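Local coordinates for extracellular solute-binding protein, family 1 (PDB 6FTH) that probably captures human milk oligosaccharides outside the cell and hands them to an ABC transporter for import, at residues A[68-71]-A[72-75]; A[104-107]-A[108-111]; A[247-250]-A[251-254]. All coordinates share one frame; numbering follows the deposited sequence.

Contact 1 of 3, residues A[68-71]-A[72-75]; sequences DAWA and QQKN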
loop_
_atom_site.group_PDB
_atom_site.type_symbol
_atom_site.label_atom_id
_atom_site.label_comp_id
_atom_site.label_asym_id
_atom_site.label_seq_id
_atom_site.Cartn_x
_atom_site.Cartn_y
_atom_site.Cartn_z
ATOM N N ASP A 68 -7.978 -0.361 14.820
ATOM C CA ASP A 68 -8.102 -1.700 15.394
ATOM C C ASP A 68 -9.515 -1.952 15.893
ATOM O O ASP A 68 -10.051 -3.051 15.715
ATOM C CB ASP A 68 -7.101 -1.887 16.540
ATOM C CG ASP A 68 -5.682 -2.108 16.048
ATOM O OD1 ASP A 68 -5.503 -2.537 14.892
ATOM O OD2 ASP A 68 -4.741 -1.839 16.827
ATOM N N ALA A 69 -10.143 -0.950 16.506
ATOM C CA ALA A 69 -11.525 -1.115 16.939
ATOM C C ALA A 69 -12.465 -1.243 15.748
ATOM O O ALA A 69 -13.375 -2.086 15.749
ATOM C CB ALA A 69 -11.936 0.050 17.840
ATOM N N TRP A 70 -12.258 -0.428 14.712
ATOM C CA TRP A 70 -13.148 -0.481 13.557
ATOM C C TRP A 70 -13.079 -1.840 12.862
ATOM O O TRP A 70 -14.098 -2.366 12.412
ATOM C CB TRP A 70 -12.802 0.662 12.600
ATOM C CG TRP A 70 -13.655 0.660 11.380
ATOM C CD1 TRP A 70 -13.237 0.483 10.110
ATOM C CD2 TRP A 70 -15.078 0.807 11.322
ATOM N NE1 TRP A 70 -14.308 0.508 9.254
ATOM C CE2 TRP A 70 -15.450 0.712 9.968
ATOM C CE3 TRP A 70 -16.068 1.018 12.279
ATOM C CZ2 TRP A 70 -16.771 0.819 9.545
ATOM C CZ3 TRP A 70 -17.375 1.115 11.866
ATOM C CH2 TRP A 70 -17.717 1.024 10.512
ATOM N N ALA A 71 -11.886 -2.417 12.753
ATOM C CA ALA A 71 -11.750 -3.717 12.105
ATOM C C ALA A 71 -12.669 -4.748 12.738
ATOM O O ALA A 71 -13.213 -5.617 12.042
ATOM C CB ALA A 71 -10.306 -4.174 12.235
ATOM N N GLN A 72 -12.870 -4.645 14.046
ATOM C CA GLN A 72 -13.694 -5.579 14.802
ATOM C C GLN A 72 -15.173 -5.209 14.814
ATOM O O GLN A 72 -16.017 -6.083 15.057
ATOM C CB GLN A 72 -13.195 -5.615 16.250
ATOM C CG GLN A 72 -11.887 -6.352 16.418
ATOM C CD GLN A 72 -12.043 -7.876 16.270
ATOM O OE1 GLN A 72 -11.415 -8.500 15.403
ATOM N NE2 GLN A 72 -12.881 -8.476 17.123
ATOM N N GLN A 73 -15.512 -3.951 14.562
ATOM C CA GLN A 73 -16.896 -3.502 14.624
ATOM C C GLN A 73 -17.563 -3.396 13.263
ATOM O O GLN A 73 -18.795 -3.334 13.212
ATOM C CB GLN A 73 -16.979 -2.125 15.296
ATOM C CG GLN A 73 -16.493 -2.080 16.734
ATOM C CD GLN A 73 -16.332 -0.654 17.259
ATOM O OE1 GLN A 73 -16.677 0.325 16.584
ATOM N NE2 GLN A 73 -15.792 -0.532 18.459
ATOM N N LYS A 74 -16.794 -3.394 12.163
ATOM C CA LYS A 74 -17.356 -3.017 10.868
ATOM C C LYS A 74 -18.465 -3.968 10.430
ATOM O O LYS A 74 -19.535 -3.528 9.993
ATOM C CB LYS A 74 -16.264 -2.945 9.793
ATOM C CG LYS A 74 -16.838 -2.655 8.404
ATOM C CD LYS A 74 -15.809 -2.085 7.429
ATOM C CE LYS A 74 -14.932 -3.141 6.834
ATOM N NZ LYS A 74 -14.140 -2.601 5.691
ATOM N N ASN A 75 -18.217 -5.278 10.504
ATOM C CA ASN A 75 -19.196 -6.226 9.980
ATOM C C ASN A 75 -20.499 -6.147 10.761
ATOM O O ASN A 75 -21.584 -6.087 10.172
ATOM C CB ASN A 75 -18.625 -7.641 10.009
ATOM C CG ASN A 75 -17.508 -7.834 9.011
ATOM O OD1 ASN A 75 -17.297 -6.997 8.128
ATOM N ND2 ASN A 75 -16.786 -8.946 9.134
HETATM O O HOH W 1 -15.642 -6.530 11.348
#

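Contact 2 of 3, residues A[104-107]-A[108-111]; sequences EDLS and KDLD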
loop_
_atom_site.group_PDB
_atom_site.type_symbol
_atom_site.label_atom_id
_atom_site.label_comp_id
_atom_site.label_asym_id
_atom_site.label_seq_id
_atom_site.Cartn_x
_atom_site.Cartn_y
_atom_site.Cartn_z
ATOM N N GLU A 104 -25.783 6.063 -0.136
ATOM C CA GLU A 104 -26.114 6.914 -1.268
ATOM C C GLU A 104 -25.165 6.638 -2.427
ATOM O O GLU A 104 -23.947 6.538 -2.243
ATOM C CB GLU A 104 -25.960 8.376 -0.839
ATOM C CG GLU A 104 -26.192 9.403 -1.937
ATOM C CD GLU A 104 -27.614 9.896 -1.957
ATOM O OE1 GLU A 104 -28.472 9.271 -1.294
ATOM O OE2 GLU A 104 -27.863 10.912 -2.632
ATOM N N ASP A 105 -25.722 6.554 -3.631
ATOM C CA ASP A 105 -24.922 6.469 -4.856
ATOM C C ASP A 105 -24.459 7.882 -5.181
ATOM O O ASP A 105 -25.206 8.683 -5.748
ATOM C CB ASP A 105 -25.751 5.878 -5.990
ATOM C CG ASP A 105 -24.999 5.821 -7.321
ATOM O OD1 ASP A 105 -23.811 6.204 -7.406
ATOM O OD2 ASP A 105 -25.627 5.408 -8.315
ATOM N N LEU A 106 -23.219 8.193 -4.801
ATOM C CA LEU A 106 -22.672 9.531 -4.960
ATOM C C LEU A 106 -22.425 9.910 -6.412
ATOM O O LEU A 106 -22.248 11.097 -6.702
ATOM C CB LEU A 106 -21.364 9.634 -4.171
ATOM C CG LEU A 106 -21.516 9.437 -2.666
ATOM C CD1 LEU A 106 -20.168 9.149 -2.004
ATOM C CD2 LEU A 106 -22.168 10.681 -2.051
ATOM N N SER A 107 -22.406 8.944 -7.335
ATOM C CA SER A 107 -22.262 9.299 -8.741
ATOM C C SER A 107 -23.405 10.182 -9.227
ATOM O O SER A 107 -23.222 10.919 -10.201
ATOM C CB SER A 107 -22.206 8.046 -9.610
ATOM O OG SER A 107 -23.486 7.440 -9.708
ATOM N N LYS A 108 -24.572 10.118 -8.574
ATOM C CA LYS A 108 -25.724 10.945 -8.921
ATOM C C LYS A 108 -25.661 12.327 -8.291
ATOM O O LYS A 108 -26.504 13.171 -8.615
ATOM C CB LYS A 108 -27.024 10.285 -8.442
ATOM C CG LYS A 108 -27.295 8.888 -9.011
ATOM C CD LYS A 108 -27.401 8.921 -10.526
ATOM C CE LYS A 108 -27.803 7.561 -11.092
ATOM N NZ LYS A 108 -26.752 6.523 -10.849
ATOM N N ASP A 109 -24.692 12.572 -7.405
ATOM C CA ASP A 109 -24.625 13.785 -6.600
ATOM C C ASP A 109 -23.429 14.662 -6.957
ATOM O O ASP A 109 -23.125 15.609 -6.222
ATOM C CB ASP A 109 -24.546 13.424 -5.112
ATOM C CG ASP A 109 -25.795 12.742 -4.602
ATOM O OD1 ASP A 109 -26.880 13.021 -5.153
ATOM O OD2 ASP A 109 -25.701 11.938 -3.646
ATOM N N LEU A 110 -22.741 14.382 -8.065
ATOM C CA LEU A 110 -21.481 15.071 -8.313
ATOM C C LEU A 110 -21.655 16.564 -8.564
ATOM O O LEU A 110 -20.714 17.328 -8.336
ATOM C CB LEU A 110 -20.716 14.388 -9.446
ATOM C CG LEU A 110 -19.965 13.121 -9.013
ATOM C CD1 LEU A 110 -19.529 12.327 -10.236
ATOM C CD2 LEU A 110 -18.761 13.482 -8.162
ATOM N N ASP A 111 -22.829 17.014 -9.006
ATOM C CA ASP A 111 -22.974 18.446 -9.242
ATOM C C ASP A 111 -22.994 19.233 -7.943
ATOM O O ASP A 111 -22.711 20.435 -7.955
ATOM C CB ASP A 111 -24.221 18.734 -10.082
ATOM C CG ASP A 111 -24.062 18.302 -11.529
ATOM O OD1 ASP A 111 -22.906 18.198 -12.026
ATOM O OD2 ASP A 111 -25.106 18.069 -12.178
HETATM O O HOH W 2 -23.743 13.366 -10.628
#

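Contact 3 of 3, residues A[247-250]-A[251-254]; sequences TSDE and YKQV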
loop_
_atom_site.group_PDB
_atom_site.type_symbol
_atom_site.label_atom_id
_atom_site.label_comp_id
_atom_site.label_asym_id
_atom_site.label_seq_id
_atom_site.Cartn_x
_atom_site.Cartn_y
_atom_site.Cartn_z
ATOM N N THR A 247 1.151 -21.062 -8.973
ATOM C CA THR A 247 1.522 -22.330 -9.593
ATOM C C THR A 247 2.508 -22.139 -10.740
ATOM O O THR A 247 2.671 -23.030 -11.585
ATOM C CB THR A 247 0.270 -23.079 -10.083
ATOM O OG1 THR A 247 -0.431 -22.255 -11.018
ATOM C CG2 THR A 247 -0.640 -23.410 -8.932
ATOM N N SER A 248 3.187 -20.996 -10.783
ATOM C CA SER A 248 4.085 -20.683 -11.884
ATOM C C SER A 248 5.495 -21.200 -11.615
ATOM O O SER A 248 5.944 -21.262 -10.470
ATOM C CB SER A 248 4.154 -19.173 -12.111
ATOM O OG SER A 248 4.773 -18.510 -11.028
ATOM N N ASP A 249 6.203 -21.532 -12.692
ATOM C CA ASP A 249 7.621 -21.852 -12.579
ATOM C C ASP A 249 8.388 -20.689 -11.944
ATOM O O ASP A 249 9.342 -20.904 -11.188
ATOM C CB ASP A 249 8.179 -22.182 -13.959
ATOM C CG ASP A 249 7.597 -23.467 -14.546
ATOM O OD1 ASP A 249 7.236 -24.395 -13.773
ATOM O OD2 ASP A 249 7.530 -23.552 -15.800
ATOM N N GLU A 250 7.965 -19.457 -12.215
ATOM C CA GLU A 250 8.627 -18.293 -11.634
ATOM C C GLU A 250 8.589 -18.323 -10.110
ATOM O O GLU A 250 9.604 -18.060 -9.447
ATOM C CB GLU A 250 7.954 -17.030 -12.138
ATOM C CG GLU A 250 8.216 -16.728 -13.594
ATOM C CD GLU A 250 7.209 -17.329 -14.587
ATOM O OE1 GLU A 250 6.500 -18.305 -14.272
ATOM O OE2 GLU A 250 7.129 -16.791 -15.713
ATOM N N TYR A 251 7.410 -18.596 -9.536
ATOM C CA TYR A 251 7.269 -18.694 -8.081
ATOM C C TYR A 251 8.125 -19.835 -7.539
ATOM O O TYR A 251 8.816 -19.695 -6.520
ATOM C CB TYR A 251 5.781 -18.906 -7.741
ATOM C CG TYR A 251 5.361 -18.779 -6.286
ATOM C CD1 TYR A 251 5.440 -17.564 -5.629
ATOM C CD2 TYR A 251 4.843 -19.858 -5.601
ATOM C CE1 TYR A 251 5.042 -17.434 -4.300
ATOM C CE2 TYR A 251 4.431 -19.741 -4.281
ATOM C CZ TYR A 251 4.540 -18.528 -3.635
ATOM O OH TYR A 251 4.154 -18.369 -2.338
ATOM N N LYS A 252 8.086 -20.984 -8.207
ATOM C CA LYS A 252 8.946 -22.097 -7.812
ATOM C C LYS A 252 10.421 -21.681 -7.781
ATOM O O LYS A 252 11.145 -22.018 -6.840
ATOM C CB LYS A 252 8.747 -23.271 -8.776
ATOM C CG LYS A 252 9.629 -24.491 -8.436
ATOM C CD LYS A 252 9.177 -25.838 -9.038
ATOM C CE LYS A 252 8.853 -25.774 -10.500
ATOM N NZ LYS A 252 8.521 -27.146 -11.001
ATOM N N GLN A 253 10.882 -20.965 -8.804
ATOM C CA GLN A 253 12.281 -20.561 -8.875
ATOM C C GLN A 253 12.646 -19.573 -7.773
ATOM O O GLN A 253 13.749 -19.648 -7.219
ATOM C CB GLN A 253 12.594 -20.009 -10.262
ATOM C CG GLN A 253 12.529 -21.084 -11.378
ATOM C CD GLN A 253 13.187 -22.408 -10.968
ATOM O OE1 GLN A 253 14.307 -22.422 -10.452
ATOM N NE2 GLN A 253 12.474 -23.523 -11.161
ATOM N N VAL A 254 11.745 -18.637 -7.456
ATOM C CA VAL A 254 11.991 -17.722 -6.341
ATOM C C VAL A 254 12.164 -18.506 -5.048
ATOM O O VAL A 254 13.073 -18.235 -4.248
ATOM C CB VAL A 254 10.854 -16.702 -6.215
ATOM C CG1 VAL A 254 10.971 -15.945 -4.905
ATOM C CG2 VAL A 254 10.883 -15.759 -7.387
#

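Contact 1 of 3, residues A[68-71]-A[72-75]
Lys74 lies across the indole of Trp70, one turn further along helix 67-80. Starting at the root, Lys74 CB sits over one face of the ring, 4.0 Å from the centroid of the six-membered ring, a CH-pi contact displaced toward the rim. The next carbon, Lys74 CG, is 3.7 Å from Trp70 CZ2, and Lys74 CD comes to 3.5 Å from Trp70 NE1. Beyond CD the chain leaves the indole, bent at chi3 (80°), and NZ ends in a hydrogen bond to Asn95 OD1. With CG of Trp70 trans to its own N (chi1 179°), the ring is carried forward along the helix to meet this methylene chain, while its NE1 bonds to the carbonyl of Ala90. A smaller alanine here would probably leave the lysine methylenes without their aromatic cover and the Ala90 carbonyl without its donor.

The backbone bonds of this turn are weak by angle. Lys74 N reaches Trp70 O at 2.9 Å, and Gln73 N is shared between the carbonyls of Ala69 and Trp70. One residue further on, a water bridges Ala71 O (2.7 Å) and Asn75 N (3.0 Å), standing in for the direct helical bond. The chemistry thus divides: the lysine methylenes lie against one face of the indole, while both polar ends, the ring N-H and the ammonium, are spent on residues outside this turn.

Contact 2 of 3, residues A[104-107]-A[108-111]
Asp105 and Lys108 lock the start of a 3-10 turn. Its tight half centres on the aspartate. Ser107 OG, at 2.6 Å, and Ser107 N, at 3.1 Å, both bond to Asp105 OD1 from the same face of the carboxylate; the backbone bond makes this an Asx turn, and Met137 N is a further donor to that oxygen. The serine torsion (chi1 73°) sets OG between its backbone N and carbonyl carbon, where it can bond to the acid. Asp105 O in turn accepts from Lys108 N at 3.2 Å, and Leu106 O from Asp109 N at 2.9 Å.

Across the turn, Glu104 OE2 and Asp109 OD2 come to 2.6 Å with their carboxylate planes only 23° apart; the other oxygen of the glutamate, OE1, makes a salt bridge with Lys350.

The looser side faces solvent. Lys108 is exposed, its chain kinked at chi2 and chi4 (-65°) to curl back, and NZ makes a salt bridge to Asp105 OD2 at 3.0 Å, arriving from above the carboxylate plane. Further along the turn, a water takes up Leu110 N at 2.9 Å and bonds to Ser107 O, a link in place of a direct backbone bond.

The turn belongs to the loop that joins helix 93-98 to helix 114-122 along the chain. Leu110 packs on Val116 and Phe120 of helix 114-122, while buried Leu106 touches Phe341 of strand 339-343 and Leu354 of helix 350-360.

Contact 3 of 3, residues A[247-250]-A[251-254]
A chi1 of 67° tucks the Ser248 hydroxyl between its own N and carbonyl carbon, facing the first turn of helix 249-263, and a bend at chi3 (48°) turns the Lys252 chain so that it runs beside Asp249. The first torsion makes an N-cap: Tyr251 N donates to Ser248 OG at 3.0 Å, in a fairly straight bond of 163°. The hydroxyl also bonds to the carbonyl of Phe245, so it is gripped from both sides of the junction between strand 241-244 and the helix. Tyr251 CB lies against the same oxygen at 3.5 Å, while the phenol swings away; its OH hydrogen-bonds to Thr478 OG1 and its side chain touches Tyr494.

Regular helical bonding starts at once. Lys252 N bonds to Ser248 O at 3.1 Å, Gln253 N to Asp249 O at 2.8 Å and Val254 N to Glu250 O at 3.0 Å. Gln253 CG presses on Asp249 O at 3.2 Å, so the side chain lies against the same carbonyl that its own backbone N-H bonds to.

On the outer side Asp249 and Lys252 run alongside one another, pointing the same way. Their charged atoms, Asp249 OD1 and Lys252 NZ, stay 4.1 Å apart, too far for a salt bridge, and the ammonium instead makes a cation-pi contact with Trp491. The acid on the first turn would probably interact favourably with the positive end of the helix dipole, while the serine hydroxyl takes up an N-H of that turn, as N-caps do.

Overall arrangement
The three contacts come one after another along the chain and do not touch. Contacts 1 and 2, with centres 27 Å apart, belong to the lobe built on the sheet of strands 59-66, 29-36, 86-88 and 339-343: helix 67-80 packs against strand 29-36, and the 3-10 turn after helix 93-98 reaches the edge strand 339-343. Contact 3 lies 36 Å from contact 1 and 45 Å from contact 2 between centres, consistent with a place in the other lobe. Solute-binding proteins of this family generally hold their ligand between two such lobes. Here contacts 1 and 2 join a helix and a loop to one sheet, and contact 3 starts helix 249-263, packed on helix 487-500.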